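Discoidin-2 (Dictyostelium discoideum, PDB 2VM9) binds galactose and N-acetylgalactosamine as a trimeric lectin and may take part in spore formation and spore coat assembly. Local coordinates at residues V189-I203 / G221-L233. Numbering follows the deposited sequence.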
loop_
_atom_site.group_PDB
_atom_site.type_symbol
_atom_site.label_atom_id
_atom_site.label_comp_id
_atom_site.label_asym_id
_atom_site.label_seq_id
_atom_site.Cartn_x
_atom_site.Cartn_y
_atom_site.Cartn_z
ATOM N N VAL A 189 -24.686 -11.043 11.285
ATOM C CA VAL A 189 -24.250 -9.929 10.475
ATOM C C VAL A 189 -23.516 -10.487 9.257
ATOM O O VAL A 189 -22.633 -11.319 9.385
ATOM C CB VAL A 189 -23.338 -8.980 11.297
ATOM C CG1 VAL A 189 -22.900 -7.777 10.467
ATOM C CG2 VAL A 189 -24.070 -8.522 12.592
ATOM N N LYS A 190 -23.911 -10.040 8.079
ATOM C CA LYS A 190 -23.201 -10.417 6.857
ATOM C C LYS A 190 -22.375 -9.209 6.435
ATOM O O LYS A 190 -22.897 -8.093 6.380
ATOM C CB LYS A 190 -24.219 -10.802 5.773
ATOM C CG LYS A 190 -23.590 -11.328 4.488
ATOM C CD LYS A 190 -24.661 -11.625 3.426
ATOM C CE LYS A 190 -24.253 -11.048 2.060
ATOM N NZ LYS A 190 -24.093 -9.537 2.094
ATOM N N PHE A 191 -21.082 -9.413 6.168
ATOM C CA PHE A 191 -20.214 -8.313 5.734
ATOM C C PHE A 191 -20.689 -7.858 4.355
ATOM O O PHE A 191 -21.137 -8.690 3.569
ATOM C CB PHE A 191 -18.739 -8.740 5.652
ATOM C CG PHE A 191 -18.147 -9.174 6.974
ATOM C CD1 PHE A 191 -18.278 -8.368 8.119
ATOM C CD2 PHE A 191 -17.438 -10.370 7.071
ATOM C CE1 PHE A 191 -17.724 -8.780 9.348
ATOM C CE2 PHE A 191 -16.875 -10.792 8.294
ATOM C CZ PHE A 191 -17.026 -9.981 9.441
ATOM N N PRO A 192 -20.615 -6.549 4.067
ATOM C CA PRO A 192 -20.989 -6.121 2.708
ATOM C C PRO A 192 -20.300 -6.964 1.622
ATOM O O PRO A 192 -20.948 -7.350 0.641
ATOM C CB PRO A 192 -20.526 -4.672 2.666
ATOM C CG PRO A 192 -20.689 -4.200 4.113
ATOM C CD PRO A 192 -20.231 -5.407 4.920
ATOM N N VAL A 193 -19.021 -7.283 1.818
ATOM C CA VAL A 193 -18.244 -8.103 0.876
ATOM C C VAL A 193 -17.540 -9.212 1.637
ATOM O O VAL A 193 -17.094 -8.990 2.769
ATOM C CB VAL A 193 -17.157 -7.230 0.145
ATOM C CG1 VAL A 193 -16.316 -8.069 -0.830
ATOM C CG2 VAL A 193 -17.795 -6.078 -0.576
ATOM N N GLU A 194 -17.420 -10.397 1.039
ATOM C CA GLU A 194 -16.727 -11.500 1.699
ATOM C C GLU A 194 -15.220 -11.233 1.750
ATOM O O GLU A 194 -14.614 -10.829 0.747
ATOM C CB GLU A 194 -17.022 -12.850 1.027
ATOM C CG GLU A 194 -16.353 -14.026 1.723
ATOM C CD GLU A 194 -16.688 -15.389 1.121
ATOM O OE1 GLU A 194 -17.426 -15.460 0.117
ATOM O OE2 GLU A 194 -16.233 -16.396 1.690
ATOM N N PHE A 195 -14.632 -11.412 2.929
ATOM C CA PHE A 195 -13.192 -11.283 3.112
ATOM C C PHE A 195 -12.469 -12.498 2.505
ATOM O O PHE A 195 -13.049 -13.582 2.367
ATOM C CB PHE A 195 -12.824 -11.224 4.603
ATOM C CG PHE A 195 -13.082 -9.883 5.278
ATOM C CD1 PHE A 195 -12.267 -8.791 5.041
ATOM C CD2 PHE A 195 -14.091 -9.758 6.225
ATOM C CE1 PHE A 195 -12.473 -7.567 5.699
ATOM C CE2 PHE A 195 -14.309 -8.532 6.888
ATOM C CZ PHE A 195 -13.508 -7.445 6.631
ATOM N N LEU A 196 -11.182 -12.324 2.203
ATOM C CA LEU A 196 -10.348 -13.448 1.749
ATOM C C LEU A 196 -9.930 -14.390 2.883
ATOM O O LEU A 196 -9.743 -15.599 2.671
ATOM C CB LEU A 196 -9.126 -12.926 0.979
ATOM C CG LEU A 196 -9.469 -12.195 -0.322
ATOM C CD1 LEU A 196 -8.203 -11.620 -0.970
ATOM C CD2 LEU A 196 -10.204 -13.139 -1.266
ATOM N N SER A 197 -9.792 -13.851 4.096
ATOM C CA SER A 197 -9.505 -14.681 5.266
ATOM C C SER A 197 -10.347 -14.158 6.439
ATOM O O SER A 197 -11.014 -13.119 6.314
ATOM C CB SER A 197 -8.027 -14.626 5.622
ATOM O OG SER A 197 -7.666 -13.306 5.988
ATOM N N VAL A 198 -10.323 -14.879 7.554
ATOM C CA VAL A 198 -11.222 -14.553 8.675
ATOM C C VAL A 198 -10.719 -13.288 9.374
ATOM O O VAL A 198 -9.560 -13.223 9.810
ATOM C CB VAL A 198 -11.347 -15.725 9.662
ATOM C CG1 VAL A 198 -12.323 -15.382 10.805
ATOM C CG2 VAL A 198 -11.802 -16.999 8.933
ATOM N N PRO A 199 -11.581 -12.262 9.477
ATOM C CA PRO A 199 -11.146 -11.046 10.163
ATOM C C PRO A 199 -11.323 -11.117 11.687
ATOM O O PRO A 199 -11.881 -12.086 12.202
ATOM C CB PRO A 199 -12.092 -9.994 9.606
ATOM C CG PRO A 199 -13.399 -10.780 9.404
ATOM C CD PRO A 199 -12.957 -12.149 8.951
ATOM N N ILE A 200 -10.841 -10.099 12.382
ATOM C CA ILE A 200 -11.221 -9.905 13.780
ATOM C C ILE A 200 -12.408 -8.940 13.726
ATOM O O ILE A 200 -12.629 -8.273 12.695
ATOM C CB ILE A 200 -10.057 -9.378 14.635
ATOM C CG1 ILE A 200 -9.605 -7.993 14.162
ATOM C CG2 ILE A 200 -8.889 -10.386 14.617
ATOM C CD1 ILE A 200 -10.539 -6.795 14.575
ATOM N N VAL A 201 -13.228 -8.911 14.770
ATOM C CA VAL A 201 -14.366 -7.991 14.733
ATOM C C VAL A 201 -14.426 -7.283 16.079
ATOM O O VAL A 201 -14.695 -7.905 17.120
ATOM C CB VAL A 201 -15.718 -8.702 14.436
ATOM C CG1 VAL A 201 -16.888 -7.721 14.567
ATOM C CG2 VAL A 201 -15.742 -9.331 13.022
ATOM N N SER A 202 -14.194 -5.976 16.027
ATOM C CA SER A 202 -14.217 -5.127 17.212
ATOM C C SER A 202 -15.544 -4.403 17.288
ATOM O O SER A 202 -16.116 -4.032 16.263
ATOM C CB SER A 202 -13.080 -4.107 17.157
ATOM O OG SER A 202 -11.850 -4.774 17.316
ATOM N N ILE A 203 -16.052 -4.203 18.502
ATOM C CA ILE A 203 -17.392 -3.618 18.643
ATOM C C ILE A 203 -17.430 -2.538 19.731
ATOM O O ILE A 203 -16.592 -2.528 20.629
ATOM C CB ILE A 203 -18.493 -4.725 18.926
ATOM C CG1 ILE A 203 -18.292 -5.419 20.287
ATOM C CG2 ILE A 203 -18.535 -5.766 17.779
ATOM C CD1 ILE A 203 -19.386 -6.476 20.676
ATOM N N GLY A 221 -22.120 -7.231 24.784
ATOM C CA GLY A 221 -22.140 -7.720 23.406
ATOM C C GLY A 221 -20.833 -8.457 23.182
ATOM O O GLY A 221 -19.782 -8.074 23.748
ATOM N N LYS A 222 -20.901 -9.516 22.367
ATOM C CA LYS A 222 -19.722 -10.265 21.944
ATOM C C LYS A 222 -19.875 -10.542 20.446
ATOM O O LYS A 222 -20.970 -10.898 19.980
ATOM C CB LYS A 222 -19.643 -11.621 22.653
ATOM C CG LYS A 222 -19.240 -11.571 24.100
ATOM C CD LYS A 222 -19.161 -12.987 24.687
ATOM C CE LYS A 222 -18.924 -12.891 26.198
ATOM N NZ LYS A 222 -18.889 -14.246 26.829
ATOM N N SER A 223 -18.779 -10.384 19.712
ATOM C CA SER A 223 -18.722 -10.881 18.338
ATOM C C SER A 223 -18.190 -12.321 18.390
ATOM O O SER A 223 -17.178 -12.596 19.048
ATOM C CB SER A 223 -17.836 -9.988 17.479
ATOM O OG SER A 223 -16.525 -9.956 18.003
ATOM N N GLU A 224 -18.891 -13.237 17.720
ATOM C CA GLU A 224 -18.544 -14.663 17.800
ATOM C C GLU A 224 -18.767 -15.274 16.428
ATOM O O GLU A 224 -19.399 -14.651 15.570
ATOM C CB GLU A 224 -19.479 -15.408 18.770
ATOM C CG GLU A 224 -19.668 -14.792 20.098
ATOM C CD GLU A 224 -20.437 -15.720 21.026
ATOM O OE1 GLU A 224 -21.616 -16.020 20.756
ATOM O OE2 GLU A 224 -19.817 -16.165 22.006
ATOM N N ASN A 225 -18.309 -16.521 16.259
ATOM C CA ASN A 225 -18.550 -17.260 15.016
ATOM C C ASN A 225 -18.191 -16.429 13.783
ATOM O O ASN A 225 -18.946 -16.360 12.815
ATOM C CB ASN A 225 -20.007 -17.727 14.954
ATOM C CG ASN A 225 -20.385 -18.585 16.151
ATOM O OD1 ASN A 225 -19.587 -19.407 16.610
ATOM N ND2 ASN A 225 -21.583 -18.382 16.675
ATOM N N ILE A 226 -17.025 -15.782 13.848
ATOM C CA ILE A 226 -16.569 -14.908 12.774
ATOM C C ILE A 226 -16.100 -15.801 11.627
ATOM O O ILE A 226 -15.356 -16.741 11.839
ATOM C CB ILE A 226 -15.425 -13.990 13.221
ATOM C CG1 ILE A 226 -15.853 -13.142 14.436
ATOM C CG2 ILE A 226 -14.980 -13.095 12.056
ATOM C CD1 ILE A 226 -14.680 -12.539 15.260
ATOM N N THR A 227 -16.573 -15.504 10.434
ATOM C CA THR A 227 -16.129 -16.208 9.208
ATOM C C THR A 227 -15.670 -15.168 8.191
ATOM O O THR A 227 -15.690 -13.956 8.444
ATOM C CB THR A 227 -17.272 -17.048 8.595
ATOM O OG1 THR A 227 -18.284 -16.190 8.042
ATOM C CG2 THR A 227 -17.890 -17.982 9.644
ATOM N N THR A 228 -15.271 -15.634 7.006
ATOM C CA THR A 228 -14.999 -14.701 5.947
ATOM C C THR A 228 -16.231 -13.916 5.527
ATOM O O THR A 228 -16.082 -12.835 4.977
ATOM C CB THR A 228 -14.433 -15.414 4.708
ATOM O OG1 THR A 228 -15.355 -16.429 4.298
ATOM C CG2 THR A 228 -13.086 -16.020 5.043
ATOM N N LYS A 229 -17.434 -14.455 5.771
ATOM C CA LYS A 229 -18.671 -13.848 5.273
ATOM C C LYS A 229 -19.389 -12.962 6.285
ATOM O O LYS A 229 -20.163 -12.097 5.908
ATOM C CB LYS A 229 -19.659 -14.928 4.820
ATOM C CG LYS A 229 -19.256 -15.699 3.547
ATOM C CD LYS A 229 -20.418 -16.595 3.062
ATOM C CE LYS A 229 -20.036 -17.369 1.778
ATOM N NZ LYS A 229 -21.110 -18.346 1.351
ATOM N N GLY A 230 -19.127 -13.180 7.564
ATOM C CA GLY A 230 -19.860 -12.430 8.579
ATOM C C GLY A 230 -19.574 -12.920 9.970
ATOM O O GLY A 230 -18.592 -13.604 10.206
ATOM N N PHE A 231 -20.429 -12.532 10.913
ATOM C CA PHE A 231 -20.212 -12.962 12.289
ATOM C C PHE A 231 -21.527 -12.881 13.036
ATOM O O PHE A 231 -22.524 -12.393 12.501
ATOM C CB PHE A 231 -19.142 -12.077 12.955
ATOM C CG PHE A 231 -19.604 -10.657 13.244
ATOM C CD1 PHE A 231 -20.016 -10.299 14.524
ATOM C CD2 PHE A 231 -19.628 -9.690 12.232
ATOM C CE1 PHE A 231 -20.428 -9.005 14.800
ATOM C CE2 PHE A 231 -20.061 -8.379 12.502
ATOM C CZ PHE A 231 -20.467 -8.045 13.793
ATOM N N ASP A 232 -21.532 -13.367 14.270
ATOM C CA ASP A 232 -22.723 -13.228 15.110
ATOM C C ASP A 232 -22.444 -12.211 16.207
ATOM O O ASP A 232 -21.428 -12.314 16.902
ATOM C CB ASP A 232 -23.055 -14.572 15.800
ATOM C CG ASP A 232 -23.608 -15.612 14.852
ATOM O OD1 ASP A 232 -24.285 -15.257 13.877
ATOM O OD2 ASP A 232 -23.402 -16.801 15.143
ATOM N N LEU A 233 -23.344 -11.250 16.356
ATOM C CA LEU A 233 -23.306 -10.359 17.529
ATOM C C LEU A 233 -24.232 -11.003 18.549
ATOM O O LEU A 233 -25.450 -11.079 18.331
ATOM C CB LEU A 233 -23.804 -8.974 17.164
ATOM C CG LEU A 233 -23.409 -7.813 18.116
ATOM C CD1 LEU A 233 -23.524 -8.195 19.577
ATOM C CD2 LEU A 233 -22.021 -7.303 17.836
HETATM O O HOH W 1 -20.111 -11.558 3.262
#
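The ring of Phe231 is held between two valines. Val201 CG1 sits over the centre of one face, 3.7 Å from Phe231 CZ, and Val189 CB lies over the opposite face. With Phe231 CG between its backbone N and carbonyl carbon (chi1 71°), the ring turns this face to Val189 CB. Phe191 CE1 meets the ring edge at Phe231 CD2, 3.6 Å away; the two rings barely overlap, with planes at 30°. Gly230 CA rests on one face of Phe191, and Phe195 CE2 covers the other.

Backbone bonds set the register. Val189 and Phe231 form an antiparallel hydrogen-bonded pair, with Val189 N 2.8 Å from Phe231 O. Phe191 N donates to Lys229 O, as does a water shared with Phe191 O. Phe195 N reaches Thr228 O at 2.9 Å.

Thr228 OG1 donates to Glu194 OE2 at 2.8 Å, on the anti side and somewhat out of the carboxylate plane. Lys229 NZ stays 4.8 Å from Glu194 OE1, too far for a salt bridge, so any attraction is probably long-range. Thr227 OG1 accepts from Lys229 N (an ST turn) and Gly230 N (an ST motif), shaping the turn at 227-230. Ile226 CG2 packs on Val198 and Pro199. Ser223 OG donates to Val201 O at 2.9 Å.

Tyr250 meets Phe231 edge-to-face. Tyr159 of the second subunit packs on Phe195. Strands 183-190 and 230-237 pair in one sheet of the H-type lectin sandwich, and Val201 packs on it from the other. The interior is thus apolar, while directional N-H and O-H bonds tie the 191-199 loop to the 227-230 turn.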